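Local coordinates for QdtA (Thermoanaerobacterium thermosaccharolyticum, PDB 4ZU5), which is a dimeric beta-sandwich protein of the WxcM-like, C-terminal family in the cupin clan and binds thymidine, at residues 27-32 with 57-62. Numbering follows the deposited sequence.
Sequences IDIPFD and HQVLIC
F31 lays its ring over the start of strand 58-64, overlapping the backbone carbonyl of H57 with one face and I29 of its own loop with the other. The evidence is in the heights: H57 O stands 3.7 Å above the ring plane of F31, I29 CD1 3.8 Å on the opposite side, each displaced from the ring centre. CG of F31 sits between its own backbone N and carbonyl carbon (chi1 54°), which carries the ring and its CZ toward the strand, while chi2 of 85° turns the ring plane about the CB-CG axis and so decides that H57 O and I29 CD1 meet its two faces. CZ lies 3.9 Å from Q58 CA, an oblique approach. Farther back, CD2 of F31 meets CB of H57 at 3.9 Å, while the imidazole turns off from the ring and hydrogen-bonds through ND1 to Y90 OH. V59 projects from the strand toward the loop and supplies the second strand side chain. Its CG2 is 4.0 Å from CZ of F31 and 4.0 Å from CG2 of I29, so one methyl touches both loop side chains. Q58 points the other way, its amide hydrogen-bonded to R97 and Y37; a bound thymidine lies about 7 Å from its side chain. The loop joining strands 18-24 and 35-40 thus packs against one side of a central strand of the five-stranded antiparallel sheet, part of the cupin-type beta-sandwich. I23 and F10 also touch I29. No hydrogen bond or ion pair links 27-32 to 57-62, and the two segments bury 196 Å² in total. Their attachment therefore rests on shape and dispersion between methyls, an aromatic ring and a peptide carbonyl, with the backbone of 58-61 paired to the neighbouring strands and H57 bonded to S113.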
loop_
_atom_site.group_PDB
_atom_site.type_symbol
_atom_site.label_atom_id
_atom_site.label_comp_id
_atom_site.label_asym_id
_atom_site.label_seq_id
_atom_site.Cartn_x
_atom_site.Cartn_y
_atom_site.Cartn_z
ATOM N N ILE A 27 11.005 -9.390 -5.199
ATOM C CA ILE A 27 12.288 -9.012 -4.596
ATOM C C ILE A 27 12.085 -8.885 -3.094
ATOM O O ILE A 27 12.520 -9.753 -2.362
ATOM C CB ILE A 27 12.869 -7.702 -5.226
ATOM C CG1 ILE A 27 13.182 -7.977 -6.731
ATOM C CG2 ILE A 27 14.080 -7.231 -4.456
ATOM C CD1 ILE A 27 13.497 -6.762 -7.600
ATOM N N ASP A 28 11.317 -7.903 -2.625
ATOM C CA ASP A 28 11.166 -7.737 -1.188
ATOM C C ASP A 28 10.145 -8.710 -0.590
ATOM O O ASP A 28 10.108 -8.931 0.623
ATOM C CB ASP A 28 10.778 -6.287 -0.913
ATOM C CG ASP A 28 11.859 -5.323 -1.356
ATOM O OD1 ASP A 28 11.682 -4.675 -2.416
ATOM O OD2 ASP A 28 12.935 -5.321 -0.706
ATOM N N ILE A 29 9.268 -9.222 -1.454
ATOM C CA ILE A 29 8.291 -10.241 -1.139
ATOM C C ILE A 29 8.374 -11.268 -2.260
ATOM O O ILE A 29 8.825 -10.976 -3.383
ATOM C CB ILE A 29 6.876 -9.686 -1.054
ATOM C CG1 ILE A 29 6.463 -8.917 -2.318
ATOM C CG2 ILE A 29 6.767 -8.736 0.149
ATOM C CD1 ILE A 29 5.011 -8.535 -2.393
ATOM N N PRO A 30 7.994 -12.500 -1.938
ATOM C CA PRO A 30 8.200 -13.578 -2.863
ATOM C C PRO A 30 7.229 -13.678 -4.048
ATOM O O PRO A 30 7.526 -14.468 -4.941
ATOM C CB PRO A 30 8.156 -14.827 -1.957
ATOM C CG PRO A 30 7.326 -14.395 -0.777
ATOM C CD PRO A 30 7.715 -12.972 -0.565
ATOM N N PHE A 31 6.232 -12.790 -4.192
ATOM C CA PHE A 31 5.244 -12.904 -5.275
ATOM C C PHE A 31 5.067 -11.578 -6.003
ATOM O O PHE A 31 5.515 -10.569 -5.502
ATOM C CB PHE A 31 3.897 -13.423 -4.717
ATOM C CG PHE A 31 3.329 -12.624 -3.569
ATOM C CD1 PHE A 31 2.556 -11.507 -3.785
ATOM C CD2 PHE A 31 3.493 -13.054 -2.250
ATOM C CE1 PHE A 31 1.995 -10.815 -2.729
ATOM C CE2 PHE A 31 2.938 -12.379 -1.207
ATOM C CZ PHE A 31 2.220 -11.237 -1.424
ATOM N N ASP A 32 4.460 -11.569 -7.184
ATOM C CA ASP A 32 4.098 -10.310 -7.848
ATOM C C ASP A 32 2.825 -9.805 -7.228
ATOM O O ASP A 32 1.901 -10.576 -6.931
ATOM C CB ASP A 32 3.771 -10.498 -9.333
ATOM C CG ASP A 32 4.999 -10.744 -10.176
ATOM O OD1 ASP A 32 5.846 -9.827 -10.257
ATOM O OD2 ASP A 32 5.072 -11.853 -10.752
ATOM N N HIS A 57 -1.551 -15.676 -1.498
ATOM C CA HIS A 57 -0.446 -15.349 -0.605
ATOM C C HIS A 57 -0.612 -13.849 -0.422
ATOM O O HIS A 57 -1.015 -13.158 -1.354
ATOM C CB HIS A 57 0.910 -15.732 -1.224
ATOM C CG HIS A 57 1.094 -17.204 -1.434
ATOM N ND1 HIS A 57 1.860 -18.004 -0.611
ATOM C CD2 HIS A 57 0.656 -18.010 -2.428
ATOM C CE1 HIS A 57 1.789 -19.261 -1.029
ATOM N NE2 HIS A 57 1.049 -19.288 -2.122
ATOM N N GLN A 58 -0.398 -13.383 0.805
ATOM C CA GLN A 58 -0.612 -12.006 1.182
ATOM C C GLN A 58 0.496 -11.579 2.109
ATOM O O GLN A 58 1.077 -12.417 2.819
ATOM C CB GLN A 58 -1.895 -11.958 2.014
ATOM C CG GLN A 58 -3.148 -12.199 1.210
ATOM C CD GLN A 58 -4.383 -11.773 2.007
ATOM O OE1 GLN A 58 -4.446 -11.919 3.223
ATOM N NE2 GLN A 58 -5.337 -11.190 1.321
ATOM N N VAL A 59 0.717 -10.274 2.163
ATOM C CA VAL A 59 1.535 -9.639 3.172
ATOM C C VAL A 59 0.734 -8.504 3.756
ATOM O O VAL A 59 0.278 -7.641 3.048
ATOM C CB VAL A 59 2.840 -9.142 2.558
ATOM C CG1 VAL A 59 3.649 -8.278 3.504
ATOM C CG2 VAL A 59 3.696 -10.346 2.141
ATOM N N LEU A 60 0.645 -8.481 5.071
ATOM C CA LEU A 60 -0.060 -7.423 5.779
ATOM C C LEU A 60 0.942 -6.458 6.394
ATOM O O LEU A 60 1.956 -6.870 6.981
ATOM C CB LEU A 60 -0.930 -8.019 6.902
ATOM C CG LEU A 60 -2.293 -8.628 6.564
ATOM C CD1 LEU A 60 -2.214 -9.676 5.453
ATOM C CD2 LEU A 60 -2.965 -9.259 7.773
ATOM N N ILE A 61 0.648 -5.172 6.341
ATOM C CA ILE A 61 1.560 -4.155 6.908
ATOM C C ILE A 61 0.759 -3.035 7.541
ATOM O O ILE A 61 -0.174 -2.507 6.928
ATOM C CB ILE A 61 2.468 -3.501 5.810
ATOM C CG1 ILE A 61 3.020 -4.561 4.864
ATOM C CG2 ILE A 61 3.596 -2.662 6.414
ATOM C CD1 ILE A 61 3.198 -4.073 3.448
ATOM N N CYS A 62 1.135 -2.660 8.758
ATOM C CA CYS A 62 0.437 -1.578 9.464
ATOM C C CYS A 62 1.233 -0.305 9.325
ATOM O O CYS A 62 2.392 -0.250 9.761
ATOM C CB CYS A 62 0.260 -1.956 10.919
ATOM S SG CYS A 62 -0.437 -0.535 11.795
#